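Local coordinates for 16L protein (Yaba-like disease virus, PDB 6TQP) that probably inhibits host-cell apoptosis as a viral Bcl-2-like protein that binds a helical peptide of its pro-apoptotic targets in a surface groove, at residues 17-22 with 38-43; 24-27 with 31-34; 44-49 with 142-147; 53-58 with 106-111; 81-86 with 126-131. All blocks are in the same frame, centred on the assembly; numbering follows the deposited sequence.

Interaction 1 of 5, residues 17-22 with 38-43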
# COMPACT_ATOMS: atom_id res chain seq x y z
N LYS A 17 4.43 -9.64 1.42
CA LYS A 17 3.88 -9.24 2.71
C LYS A 17 4.97 -8.68 3.61
O LYS A 17 4.79 -7.64 4.25
CB LYS A 17 3.20 -10.43 3.39
CG LYS A 17 2.47 -10.06 4.69
CD LYS A 17 2.22 -11.26 5.60
CE LYS A 17 3.49 -11.71 6.29
NZ LYS A 17 3.23 -12.14 7.69
N ASN A 18 6.11 -9.36 3.68
CA ASN A 18 7.21 -8.89 4.52
C ASN A 18 7.71 -7.54 4.04
O ASN A 18 8.01 -6.66 4.86
CB ASN A 18 8.34 -9.91 4.51
CG ASN A 18 8.03 -11.11 5.36
OD1 ASN A 18 7.15 -11.05 6.22
ND2 ASN A 18 8.75 -12.20 5.14
N VAL A 19 7.78 -7.35 2.72
CA VAL A 19 8.30 -6.10 2.18
C VAL A 19 7.38 -4.94 2.54
O VAL A 19 7.83 -3.85 2.90
CB VAL A 19 8.50 -6.22 0.65
CG1 VAL A 19 8.72 -4.85 0.02
CG2 VAL A 19 9.69 -7.13 0.35
N ILE A 20 6.06 -5.16 2.46
CA ILE A 20 5.12 -4.08 2.71
C ILE A 20 5.17 -3.64 4.18
O ILE A 20 5.22 -2.44 4.48
CB ILE A 20 3.70 -4.51 2.30
CG1 ILE A 20 3.66 -4.68 0.77
CG2 ILE A 20 2.66 -3.47 2.75
CD1 ILE A 20 2.39 -5.33 0.26
N VAL A 21 5.17 -4.61 5.09
CA VAL A 21 5.23 -4.27 6.52
C VAL A 21 6.51 -3.52 6.82
O VAL A 21 6.51 -2.51 7.52
CB VAL A 21 5.09 -5.54 7.37
CG1 VAL A 21 5.30 -5.22 8.87
CG2 VAL A 21 3.73 -6.16 7.14
N PHE A 22 7.63 -4.01 6.28
CA PHE A 22 8.91 -3.34 6.48
C PHE A 22 8.87 -1.92 5.94
O PHE A 22 9.31 -0.97 6.61
CB PHE A 22 10.01 -4.15 5.80
CG PHE A 22 11.39 -3.60 6.03
CD1 PHE A 22 11.88 -2.58 5.23
CD2 PHE A 22 12.20 -4.12 7.03
CE1 PHE A 22 13.16 -2.08 5.43
CE2 PHE A 22 13.48 -3.62 7.24
CZ PHE A 22 13.96 -2.60 6.44
N CYS A 38 17.60 -11.28 1.08
CA CYS A 38 18.20 -10.71 -0.13
C CYS A 38 17.13 -10.45 -1.18
O CYS A 38 17.10 -9.38 -1.82
CB CYS A 38 19.25 -11.66 -0.68
SG CYS A 38 19.95 -11.15 -2.23
N TYR A 39 16.25 -11.42 -1.39
CA TYR A 39 15.23 -11.28 -2.43
C TYR A 39 14.22 -10.21 -2.05
O TYR A 39 13.85 -9.36 -2.87
CB TYR A 39 14.55 -12.62 -2.66
CG TYR A 39 13.48 -12.56 -3.73
CD1 TYR A 39 13.83 -12.37 -5.06
CD2 TYR A 39 12.14 -12.67 -3.41
CE1 TYR A 39 12.87 -12.31 -6.04
CE2 TYR A 39 11.18 -12.62 -4.38
CZ TYR A 39 11.55 -12.43 -5.69
OH TYR A 39 10.59 -12.36 -6.67
N GLU A 40 13.78 -10.22 -0.79
CA GLU A 40 12.84 -9.20 -0.34
C GLU A 40 13.44 -7.81 -0.45
O GLU A 40 12.76 -6.85 -0.83
CB GLU A 40 12.40 -9.50 1.10
CG GLU A 40 11.59 -10.77 1.24
CD GLU A 40 11.57 -11.30 2.66
OE1 GLU A 40 12.27 -10.74 3.54
OE2 GLU A 40 10.86 -12.31 2.88
N ASN A 41 14.74 -7.67 -0.13
CA ASN A 41 15.37 -6.36 -0.21
C ASN A 41 15.37 -5.85 -1.65
O ASN A 41 15.21 -4.64 -1.88
CB ASN A 41 16.79 -6.44 0.34
CG ASN A 41 17.46 -5.10 0.38
OD1 ASN A 41 17.06 -4.22 1.13
ND2 ASN A 41 18.49 -4.93 -0.43
N LYS A 42 15.54 -6.74 -2.62
CA LYS A 42 15.45 -6.33 -4.02
C LYS A 42 14.07 -5.78 -4.33
O LYS A 42 13.94 -4.73 -4.98
CB LYS A 42 15.79 -7.50 -4.94
CG LYS A 42 17.26 -7.87 -4.96
CD LYS A 42 17.49 -9.16 -5.74
CE LYS A 42 18.96 -9.52 -5.83
NZ LYS A 42 19.71 -8.55 -6.69
N LEU A 43 13.03 -6.46 -3.86
CA LEU A 43 11.67 -6.00 -4.11
C LEU A 43 11.40 -4.69 -3.39
O LEU A 43 10.69 -3.82 -3.92
CB LEU A 43 10.68 -7.05 -3.65
CG LEU A 43 10.74 -8.40 -4.37
CD1 LEU A 43 9.75 -9.36 -3.74
CD2 LEU A 43 10.47 -8.29 -5.87

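Interaction 2 of 5, residues 24-27 with 31-34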
# COMPACT_ATOMS: atom_id res chain seq x y z
N ILE A 24 6.23 0.13 5.24
CA ILE A 24 5.35 0.99 6.02
C ILE A 24 6.01 1.38 7.34
O ILE A 24 5.96 2.55 7.75
CB ILE A 24 3.99 0.30 6.24
CG1 ILE A 24 3.28 0.09 4.89
CG2 ILE A 24 3.10 1.10 7.19
CD1 ILE A 24 2.99 1.36 4.10
N ASN A 25 6.64 0.42 8.03
CA ASN A 25 7.32 0.76 9.28
C ASN A 25 8.45 1.74 9.03
O ASN A 25 8.69 2.64 9.85
CB ASN A 25 7.85 -0.51 9.96
CG ASN A 25 6.74 -1.37 10.54
OD1 ASN A 25 5.62 -0.90 10.78
ND2 ASN A 25 7.05 -2.64 10.78
N GLU A 26 9.16 1.59 7.91
CA GLU A 26 10.24 2.51 7.58
C GLU A 26 9.70 3.92 7.37
O GLU A 26 10.34 4.91 7.77
CB GLU A 26 10.98 2.00 6.35
CG GLU A 26 12.00 2.98 5.76
CD GLU A 26 12.92 2.33 4.73
OE1 GLU A 26 13.60 1.34 5.08
OE2 GLU A 26 12.96 2.80 3.58
N LYS A 27 8.52 4.05 6.75
CA LYS A 27 7.91 5.36 6.55
C LYS A 27 7.27 5.90 7.83
O LYS A 27 7.14 7.12 7.97
CB LYS A 27 6.86 5.28 5.44
CG LYS A 27 7.45 5.20 4.03
CD LYS A 27 8.35 6.39 3.77
CE LYS A 27 8.36 6.84 2.32
NZ LYS A 27 7.90 8.26 2.23
N GLU A 31 11.27 1.58 14.46
CA GLU A 31 12.34 0.59 14.48
C GLU A 31 11.84 -0.72 13.89
O GLU A 31 10.84 -1.28 14.35
CB GLU A 31 12.82 0.35 15.91
CG GLU A 31 13.56 1.50 16.55
CD GLU A 31 14.18 1.13 17.89
OE1 GLU A 31 13.97 -0.01 18.35
OE2 GLU A 31 14.88 1.99 18.48
N GLU A 32 12.54 -1.22 12.89
CA GLU A 32 12.14 -2.47 12.26
C GLU A 32 12.31 -3.61 13.26
O GLU A 32 13.30 -3.67 14.00
CB GLU A 32 12.95 -2.74 10.99
CG GLU A 32 12.79 -1.66 9.91
CD GLU A 32 11.47 -1.74 9.16
OE1 GLU A 32 10.57 -2.49 9.59
OE2 GLU A 32 11.33 -1.05 8.13
N LYS A 33 11.32 -4.51 13.30
CA LYS A 33 11.39 -5.67 14.17
C LYS A 33 12.04 -6.86 13.49
O LYS A 33 12.69 -7.68 14.16
CB LYS A 33 9.99 -6.05 14.65
CG LYS A 33 9.32 -4.93 15.44
CD LYS A 33 8.14 -5.41 16.27
CE LYS A 33 7.99 -4.58 17.54
NZ LYS A 33 8.39 -3.15 17.37
N LYS A 34 11.90 -6.95 12.17
CA LYS A 34 12.45 -8.03 11.37
C LYS A 34 13.06 -7.42 10.12
O LYS A 34 12.48 -6.49 9.54
CB LYS A 34 11.36 -9.07 11.00
CG LYS A 34 11.87 -10.29 10.26
CD LYS A 34 10.90 -11.46 10.39
CE LYS A 34 11.37 -12.69 9.62
NZ LYS A 34 11.24 -12.54 8.14
O HOH W 1 13.64 0.81 8.09

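Interaction 3 of 5, residues 44-49 with 142-147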
# COMPACT_ATOMS: atom_id res chain seq x y z
N LEU A 44 11.93 -4.54 -2.18
CA LEU A 44 11.80 -3.28 -1.46
C LEU A 44 12.33 -2.11 -2.28
O LEU A 44 11.66 -1.08 -2.41
CB LEU A 44 12.54 -3.37 -0.12
CG LEU A 44 12.59 -2.03 0.64
CD1 LEU A 44 11.23 -1.62 1.15
CD2 LEU A 44 13.61 -2.10 1.77
N ASN A 45 13.55 -2.23 -2.81
CA ASN A 45 14.12 -1.13 -3.58
C ASN A 45 13.23 -0.74 -4.75
O ASN A 45 13.09 0.44 -5.07
CB ASN A 45 15.53 -1.51 -4.07
CG ASN A 45 16.52 -1.63 -2.93
OD1 ASN A 45 16.31 -1.06 -1.86
ND2 ASN A 45 17.61 -2.37 -3.15
N LEU A 46 12.59 -1.72 -5.40
CA LEU A 46 11.72 -1.41 -6.53
C LEU A 46 10.44 -0.72 -6.06
O LEU A 46 10.02 0.30 -6.63
CB LEU A 46 11.38 -2.68 -7.29
CG LEU A 46 12.58 -3.36 -7.96
CD1 LEU A 46 12.17 -4.71 -8.53
CD2 LEU A 46 13.19 -2.49 -9.05
N ILE A 47 9.82 -1.25 -5.02
CA ILE A 47 8.55 -0.71 -4.53
C ILE A 47 8.75 0.68 -3.95
O ILE A 47 7.91 1.57 -4.10
CB ILE A 47 7.95 -1.67 -3.50
CG1 ILE A 47 7.36 -2.89 -4.21
CG2 ILE A 47 6.92 -0.97 -2.62
CD1 ILE A 47 7.06 -4.03 -3.29
N LYS A 48 9.86 0.87 -3.23
CA LYS A 48 10.12 2.16 -2.61
C LYS A 48 10.16 3.27 -3.64
O LYS A 48 9.62 4.36 -3.42
CB LYS A 48 11.44 2.09 -1.84
CG LYS A 48 11.81 3.34 -1.06
CD LYS A 48 13.10 3.13 -0.27
CE LYS A 48 13.44 4.36 0.58
NZ LYS A 48 14.78 4.26 1.22
N GLU A 49 10.81 3.03 -4.78
CA GLU A 49 10.89 4.05 -5.81
C GLU A 49 9.52 4.37 -6.38
O GLU A 49 9.15 5.54 -6.56
CB GLU A 49 11.83 3.61 -6.93
CG GLU A 49 13.29 3.53 -6.53
CD GLU A 49 14.16 3.07 -7.67
OE1 GLU A 49 13.61 2.55 -8.67
OE2 GLU A 49 15.40 3.24 -7.58
N ASN A 142 5.95 -9.19 -11.37
CA ASN A 142 6.20 -8.98 -12.79
C ASN A 142 6.02 -7.52 -13.18
O ASN A 142 6.73 -7.02 -14.06
CB ASN A 142 5.26 -9.85 -13.63
CG ASN A 142 5.63 -11.31 -13.56
OD1 ASN A 142 6.73 -11.67 -13.14
ND2 ASN A 142 4.71 -12.17 -13.98
N PHE A 143 5.09 -6.82 -12.55
CA PHE A 143 4.86 -5.43 -12.92
C PHE A 143 6.02 -4.54 -12.50
O PHE A 143 6.43 -3.65 -13.24
CB PHE A 143 3.55 -4.93 -12.31
CG PHE A 143 3.23 -3.51 -12.62
CD1 PHE A 143 2.75 -3.15 -13.87
CD2 PHE A 143 3.42 -2.52 -11.68
CE1 PHE A 143 2.45 -1.84 -14.15
CE2 PHE A 143 3.13 -1.21 -11.96
CZ PHE A 143 2.65 -0.87 -13.20
N ILE A 144 6.56 -4.77 -11.30
CA ILE A 144 7.61 -3.87 -10.82
C ILE A 144 8.98 -4.27 -11.37
O ILE A 144 9.85 -3.42 -11.55
CB ILE A 144 7.62 -3.81 -9.29
CG1 ILE A 144 7.88 -5.18 -8.68
CG2 ILE A 144 6.30 -3.23 -8.79
CD1 ILE A 144 7.94 -5.17 -7.17
N ASN A 145 9.20 -5.56 -11.64
CA ASN A 145 10.39 -5.97 -12.37
C ASN A 145 10.42 -5.31 -13.75
O ASN A 145 11.36 -4.60 -14.10
CB ASN A 145 10.45 -7.49 -12.52
CG ASN A 145 10.91 -8.20 -11.25
OD1 ASN A 145 11.48 -7.58 -10.36
ND2 ASN A 145 10.66 -9.50 -11.19
N ILE A 146 9.37 -5.54 -14.54
CA ILE A 146 9.33 -5.04 -15.91
C ILE A 146 9.12 -3.53 -15.96
O ILE A 146 9.39 -2.92 -17.00
CB ILE A 146 8.23 -5.78 -16.70
CG1 ILE A 146 8.54 -7.28 -16.77
CG2 ILE A 146 8.10 -5.23 -18.11
CD1 ILE A 146 7.32 -8.16 -16.99
N LYS A 147 8.64 -2.92 -14.88
CA LYS A 147 8.51 -1.46 -14.85
C LYS A 147 9.78 -0.79 -15.36
O LYS A 147 9.73 0.22 -16.07
CB LYS A 147 8.17 -1.01 -13.42
CG LYS A 147 8.63 0.39 -13.03
CD LYS A 147 8.05 1.50 -13.90
CE LYS A 147 8.56 2.86 -13.45
NZ LYS A 147 8.31 3.10 -12.00

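Interaction 4 of 5, residues 53-58 with 106-111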
# COMPACT_ATOMS: atom_id res chain seq x y z
N ASN A 53 7.34 7.91 -5.82
CA ASN A 53 6.93 8.71 -6.97
C ASN A 53 5.43 8.95 -6.97
O ASN A 53 4.97 10.04 -7.35
CB ASN A 53 7.38 8.02 -8.26
CG ASN A 53 8.85 8.23 -8.55
OD1 ASN A 53 9.44 9.24 -8.14
ND2 ASN A 53 9.47 7.29 -9.24
N ILE A 54 4.65 7.96 -6.53
CA ILE A 54 3.20 8.15 -6.41
C ILE A 54 2.90 9.21 -5.36
O ILE A 54 2.06 10.10 -5.56
CB ILE A 54 2.52 6.82 -6.06
CG1 ILE A 54 2.67 5.82 -7.21
CG2 ILE A 54 1.04 7.04 -5.75
CD1 ILE A 54 2.24 4.37 -6.84
N MET A 55 3.58 9.13 -4.21
CA MET A 55 3.40 10.13 -3.16
C MET A 55 3.71 11.52 -3.68
O MET A 55 3.03 12.50 -3.34
CB MET A 55 4.29 9.80 -1.96
CG MET A 55 4.11 10.77 -0.79
SD MET A 55 2.48 10.58 -0.05
CE MET A 55 2.64 8.93 0.63
N LEU A 56 4.75 11.64 -4.52
CA LEU A 56 5.18 12.94 -5.01
C LEU A 56 4.17 13.50 -6.00
O LEU A 56 3.91 14.71 -6.03
CB LEU A 56 6.55 12.81 -5.67
CG LEU A 56 7.20 14.08 -6.23
CD1 LEU A 56 7.68 14.98 -5.11
CD2 LEU A 56 8.35 13.71 -7.17
N LYS A 57 3.56 12.63 -6.81
CA LYS A 57 2.71 13.10 -7.88
C LYS A 57 1.25 13.25 -7.46
O LYS A 57 0.56 14.14 -7.97
CB LYS A 57 2.82 12.12 -9.06
CG LYS A 57 2.11 12.58 -10.31
CD LYS A 57 2.54 11.73 -11.51
CE LYS A 57 1.84 12.17 -12.79
NZ LYS A 57 2.34 11.46 -14.00
N TYR A 58 0.79 12.42 -6.52
CA TYR A 58 -0.62 12.28 -6.17
C TYR A 58 -0.90 12.58 -4.70
O TYR A 58 -1.88 12.10 -4.13
CB TYR A 58 -1.10 10.88 -6.55
CG TYR A 58 -1.17 10.70 -8.05
CD1 TYR A 58 -2.16 11.33 -8.79
CD2 TYR A 58 -0.24 9.93 -8.72
CE1 TYR A 58 -2.23 11.19 -10.16
CE2 TYR A 58 -0.29 9.79 -10.09
CZ TYR A 58 -1.29 10.42 -10.81
OH TYR A 58 -1.38 10.29 -12.18
N ILE A 106 -1.35 3.87 2.49
CA ILE A 106 -1.06 3.45 3.86
C ILE A 106 0.07 4.28 4.44
O ILE A 106 0.02 4.70 5.60
CB ILE A 106 -0.73 1.95 3.91
CG1 ILE A 106 -1.89 1.11 3.38
CG2 ILE A 106 -0.41 1.48 5.34
CD1 ILE A 106 -1.45 -0.25 2.97
N SER A 107 1.11 4.54 3.64
CA SER A 107 2.21 5.37 4.13
C SER A 107 1.70 6.72 4.61
O SER A 107 2.08 7.20 5.68
CB SER A 107 3.26 5.56 3.03
OG SER A 107 3.87 4.33 2.71
N MET A 108 0.84 7.35 3.81
CA MET A 108 0.29 8.64 4.23
C MET A 108 -0.58 8.49 5.48
O MET A 108 -0.50 9.33 6.38
CB MET A 108 -0.53 9.26 3.11
CG MET A 108 -1.14 10.59 3.53
SD MET A 108 -2.07 11.34 2.19
CE MET A 108 -0.66 11.85 1.21
N ILE A 109 -1.43 7.46 5.53
CA ILE A 109 -2.27 7.27 6.72
C ILE A 109 -1.40 7.24 7.96
O ILE A 109 -1.68 7.91 8.96
CB ILE A 109 -3.11 5.99 6.58
CG1 ILE A 109 -4.09 6.13 5.42
CG2 ILE A 109 -3.90 5.72 7.88
CD1 ILE A 109 -4.86 4.86 5.10
N VAL A 110 -0.32 6.46 7.90
CA VAL A 110 0.57 6.31 9.05
C VAL A 110 1.24 7.63 9.38
O VAL A 110 1.37 8.01 10.55
CB VAL A 110 1.58 5.19 8.74
CG1 VAL A 110 2.85 5.34 9.53
CG2 VAL A 110 0.94 3.82 9.00
N GLU A 111 1.69 8.36 8.35
CA GLU A 111 2.34 9.65 8.59
C GLU A 111 1.36 10.67 9.16
O GLU A 111 1.76 11.54 9.93
CB GLU A 111 2.96 10.17 7.29
CG GLU A 111 4.19 9.37 6.84
CD GLU A 111 4.81 9.91 5.56
OE1 GLU A 111 4.18 10.77 4.90
OE2 GLU A 111 5.93 9.47 5.21

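Interaction 5 of 5, residues 81-86 with 126-131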
# COMPACT_ATOMS: atom_id res chain seq x y z
N HIS A 81 -13.02 0.29 10.07
CA HIS A 81 -13.72 0.89 8.94
C HIS A 81 -12.75 1.23 7.80
O HIS A 81 -13.03 0.96 6.63
CB HIS A 81 -14.46 2.13 9.43
CG HIS A 81 -15.49 2.66 8.49
ND1 HIS A 81 -16.24 1.86 7.66
CD2 HIS A 81 -15.91 3.93 8.26
CE1 HIS A 81 -17.07 2.61 6.96
NE2 HIS A 81 -16.89 3.87 7.31
N ILE A 82 -11.59 1.81 8.14
CA ILE A 82 -10.59 2.12 7.11
C ILE A 82 -10.12 0.84 6.43
O ILE A 82 -10.01 0.76 5.20
CB ILE A 82 -9.41 2.89 7.72
CG1 ILE A 82 -9.88 4.24 8.25
CG2 ILE A 82 -8.29 3.06 6.70
CD1 ILE A 82 -8.86 4.97 9.09
N LYS A 83 -9.80 -0.18 7.23
CA LYS A 83 -9.31 -1.44 6.67
C LYS A 83 -10.31 -1.98 5.66
O LYS A 83 -9.95 -2.29 4.52
CB LYS A 83 -9.08 -2.46 7.78
CG LYS A 83 -8.55 -3.81 7.30
CD LYS A 83 -8.74 -4.90 8.35
CE LYS A 83 -10.03 -5.67 8.14
NZ LYS A 83 -9.93 -6.63 7.01
N ASP A 84 -11.56 -2.11 6.07
CA ASP A 84 -12.56 -2.72 5.20
C ASP A 84 -12.76 -1.90 3.93
O ASP A 84 -12.96 -2.47 2.85
CB ASP A 84 -13.86 -2.90 5.97
CG ASP A 84 -13.74 -3.94 7.06
OD1 ASP A 84 -12.91 -4.87 6.91
OD2 ASP A 84 -14.44 -3.84 8.08
N GLN A 85 -12.71 -0.57 4.02
CA GLN A 85 -12.87 0.25 2.82
C GLN A 85 -11.70 0.05 1.87
O GLN A 85 -11.89 -0.04 0.65
CB GLN A 85 -13.04 1.72 3.19
CG GLN A 85 -14.37 2.03 3.86
CD GLN A 85 -14.52 3.49 4.26
OE1 GLN A 85 -15.16 4.27 3.56
NE2 GLN A 85 -13.93 3.86 5.40
N ILE A 86 -10.48 -0.04 2.40
CA ILE A 86 -9.33 -0.23 1.52
C ILE A 86 -9.37 -1.63 0.90
O ILE A 86 -9.18 -1.81 -0.31
CB ILE A 86 -8.02 0.03 2.30
CG1 ILE A 86 -7.94 1.50 2.71
CG2 ILE A 86 -6.82 -0.33 1.45
CD1 ILE A 86 -6.76 1.85 3.64
N ILE A 126 -2.28 -2.79 9.02
CA ILE A 126 -1.14 -2.89 8.13
C ILE A 126 -0.93 -4.34 7.72
O ILE A 126 -0.74 -4.65 6.54
CB ILE A 126 0.12 -2.30 8.80
CG1 ILE A 126 -0.09 -0.80 9.07
CG2 ILE A 126 1.34 -2.54 7.91
CD1 ILE A 126 0.93 -0.21 10.05
N GLU A 127 -0.96 -5.24 8.70
CA GLU A 127 -0.83 -6.67 8.41
C GLU A 127 -1.90 -7.14 7.43
O GLU A 127 -1.60 -7.79 6.43
CB GLU A 127 -0.93 -7.47 9.72
CG GLU A 127 0.33 -7.46 10.55
CD GLU A 127 1.37 -8.42 10.02
OE1 GLU A 127 1.00 -9.31 9.22
OE2 GLU A 127 2.55 -8.29 10.41
N ASP A 128 -3.16 -6.83 7.73
CA ASP A 128 -4.27 -7.33 6.92
C ASP A 128 -4.18 -6.84 5.48
O ASP A 128 -4.35 -7.63 4.54
CB ASP A 128 -5.59 -6.89 7.53
CG ASP A 128 -5.90 -7.60 8.84
OD1 ASP A 128 -5.36 -8.71 9.05
OD2 ASP A 128 -6.68 -7.05 9.65
N ILE A 129 -3.91 -5.55 5.27
CA ILE A 129 -3.82 -5.03 3.91
C ILE A 129 -2.57 -5.56 3.21
O ILE A 129 -2.59 -5.81 2.00
CB ILE A 129 -3.87 -3.49 3.92
CG1 ILE A 129 -5.21 -3.02 4.49
CG2 ILE A 129 -3.68 -2.95 2.50
CD1 ILE A 129 -5.31 -1.52 4.63
N ALA A 130 -1.47 -5.73 3.95
CA ALA A 130 -0.30 -6.37 3.35
C ALA A 130 -0.64 -7.77 2.88
O ALA A 130 -0.19 -8.21 1.81
CB ALA A 130 0.86 -6.41 4.36
N LEU A 131 -1.44 -8.50 3.66
CA LEU A 131 -1.83 -9.85 3.27
C LEU A 131 -2.61 -9.83 1.97
O LEU A 131 -2.33 -10.60 1.04
CB LEU A 131 -2.67 -10.50 4.37
CG LEU A 131 -1.93 -11.13 5.54
CD1 LEU A 131 -2.92 -11.55 6.60
CD2 LEU A 131 -1.10 -12.31 5.08

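Interaction 1 of 5, residues 17-22 with 38-43
Asn-18 and Val-19 of helix 12-27 face Glu-40 and Leu-43, one turn apart at the start of helix 38-68. The two helices are successive members of a Bcl-2-like helical bundle. Their segments here run at 59° to each other, with axes 9.3 Å apart at closest approach.

Asn-18 carries the polar end of the contact. Its ND2 gives a nearly straight hydrogen bond, 3.1 Å and 176°, to Glu-40 OE2. The acceptor lies in the plane of the amide. The amide N-H, however, reaches OE2 from above the carboxylate, 46° out of its plane. The amide and carboxylate planes are turned steeply against each other. The other carboxylate oxygen, Glu-40 OE1, takes the backbone N-H of Ser-37, just before the helix. Both oxygens of this buried carboxylate thus have a donor, and the two bonds fix its rotation. Lys-34 also packs on Asn-18.

Val-19 follows with apolar packing. Its CG1 lies opposite the backbone N across the CA-CB bond, and CG2 is the methyl that faces helix 38-68. Val-19 CG2 sits 3.7 Å from Glu-40 CB and 3.3 Å from Glu-40 O. The same methyl reaches Leu-43 CB at 4.1 Å, so it touches two residues one turn apart on the second helix. Val-19 CG1 instead turns to the next turn of that helix, where it meets Ile-47 CD1.

Further along, Phe-22 passes beyond the segment 38-43. Its ring atom CE1 packs against Leu-44 CD2.

Interaction 2 of 5, residues 24-27 with 31-34
Glu-32 folds its carboxylate back onto the last turn of helix 12-27, over Asn-25 and Glu-26. The two carboxylate oxygens have separate neighbours. OE1 of Glu-32 lies 3.4 Å from Asn-25 CB and 3.7 Å from Asn-25 ND2. OE2 of Glu-32 lies 3.5 Å from Glu-26 CB. The backbone N of Glu-26 is also close to OE2, but the angle is too poor for a hydrogen bond.

The Glu-32 chain bends at its second torsion (chi2 -75°), and this bend brings the carboxylate back to the helix.

A water links the two acids. It donates to Glu-26 OE1 at 3.1 Å and to Glu-32 OE2 at 3.0 Å. The carboxylates stay apart, with 4.5 Å between Glu-26 OE1 and Glu-32 OE2. The water probably eases the repulsion between these like charges.

A second layer surrounds the two acids. Glu-26 OE2 has a long, weak ion pair with Lys-48 of helix 38-68. Glu-32 also packs on Phe-22, about one turn before Asn-25 on helix 12-27. On the far side of the helix, Ile-24 packs into the core against helix 96-113. This is a surface connection of the Bcl-2-like fold: the loop between helices 12-27 and 38-68, laid back along the helix it has just left.

Interaction 3 of 5, residues 44-49 with 142-147
The amide of Asn-145 meets Leu-46 with its oxygen. Leu-46 CD1 is 3.5 Å from Asn-145 OD1, and the two side chains cross at about a right angle. This is a van der Waals contact at the edge of the interface. The other flat group of helix 137-148, the Phe-143 ring, turns away from helix 38-68. It packs on Pro-96, Ser-97 and Leu-100 of helix 96-113, and it stacks with an aromatic side chain of the bound peptide.

Further in, Ile-144 makes the main apolar contact. Its CD1 lies 3.8 Å from Ile-47 CG1 and 4.1 Å from Ile-47 CD1. It also comes within 4.2 Å of Leu-46 CB. Leu-46 and Ile-47 thus form two sides of the place where this methyl sits. The first torsion of Ile-144 sets CG1 between the backbone N and the carbonyl carbon (chi1 61°), a crowded position for a helix residue. The rest of the chain is extended, which carries CD1 across to the other helix.

The two segments cross steeply, at 80°, with axes 9.9 Å apart. In this Bcl-2-like bundle the last helix, 137-148, is laid across the first half of helix 38-68 in this way. Ile-144 also touches Leu-100, and Ile-47 touches Val-19, so the apolar patch joins four helices. At the edge, Lys-147 forms a salt bridge with Asp-50, although Lys-147 is poorly ordered.

Interaction 4 of 5, residues 53-58 with 106-111
Ser-107 and Met-108 of helix 96-113 receive the end of Met-55 from helix 38-68. The two helices belong to a Bcl-2-like bundle. Their backbones stay well apart, with 8.2 Å between the CA atoms of Met-55 and Met-108. The long side chains fill the distance.

Ser-107 comes first. Its CB is 4.2 Å from Met-55 CE, a loose carbon contact. The hydroxyl OG is used elsewhere, in a hydrogen bond with the backbone O of Ile-103 one turn earlier. Serine therefore offers its carbon to the methionine while its polar atom is satisfied within its own helix.

Met-108 makes the tighter contact. Its CE lies 3.6 Å from Met-55 SD. In return, Met-55 CE comes to 4.0 Å from Met-108 CB and also to 4.0 Å from Met-108 N. Each methionine thus puts its methyl alongside the other chain. Met-55 does this by bending at both chi2 (68°) and chi3 (67°), which curls its end toward helix 96-113. Met-108 runs straight to SD and bends only at chi3 (-74°). It also touches Leu-62, Ser-63 and Cys-66 further along helix 38-68.

The neighbours of Met-55 face a bound peptide: Lys-57 NZ and Tyr-58 OH each meet an acidic side chain of it. Between the helices themselves the link is dispersion between one polarisable sulfur, Met-55 SD, and the carbons around it, which sets no strict direction.

Interaction 5 of 5, residues 81-86 with 126-131
Lys-83 NZ makes a salt bridge with Asp-84 OD1 at 3.5 Å, within its own helix, while the Lys-83 chain lies against Asp-128 of helix 120-134. Bends at chi3 (94°) and chi4 (76°) turn NZ back toward Asp-84. Asp-84 OD2 has a second partner in Lys-80. Across the contact, Lys-83 CD is 3.2 Å from Asp-128 OD2, and CE is 3.9 Å from the same oxygen. Lys-83 NZ stands at 4.2 Å from Asp-128 OD2, beyond a salt bridge, so the attraction is probably a modest one.

Deeper in, the contact is apolar. The end of Ile-129, CD1, reaches Ile-86 CG2 at 3.7 Å and Ile-86 CD1 at 3.8 Å. The two isoleucines cross at about a right angle, and the methyl of one lies across the branch of the other.

The segments run nearly parallel, 8° apart in direction, with axes 10.2 Å apart. Nearby, His-81 and Gln-85 turn to the bound peptide, so helix 76-92 also borders that site. In the Bcl-2-like bundle, helices 76-92 and 120-134 lie side by side, and both isoleucines pack on Ile-102 of helix 96-113.

Interactions 1, 3 and 4 all use helix 38-68 and tie three different helices to it. Interactions 1 and 3 share an apolar patch, where Leu-43 meets Ile-144. Interactions 4 and 5 meet in the core, where helix 96-113 packs its isoleucines on both helices of interaction 5. Interactions 1 and 4 are buried, interactions 3 and 5 partly so, and interaction 2 lies at the surface. Their chemistry follows: an amide bonded to a buried carboxylate, beside valine packing, in 1, methionine packing in 4, aliphatic packing with polar edges in 3 and 5, and a water between acids in 2. Interactions 3 and 5 lie on opposite sides of the chain's centre.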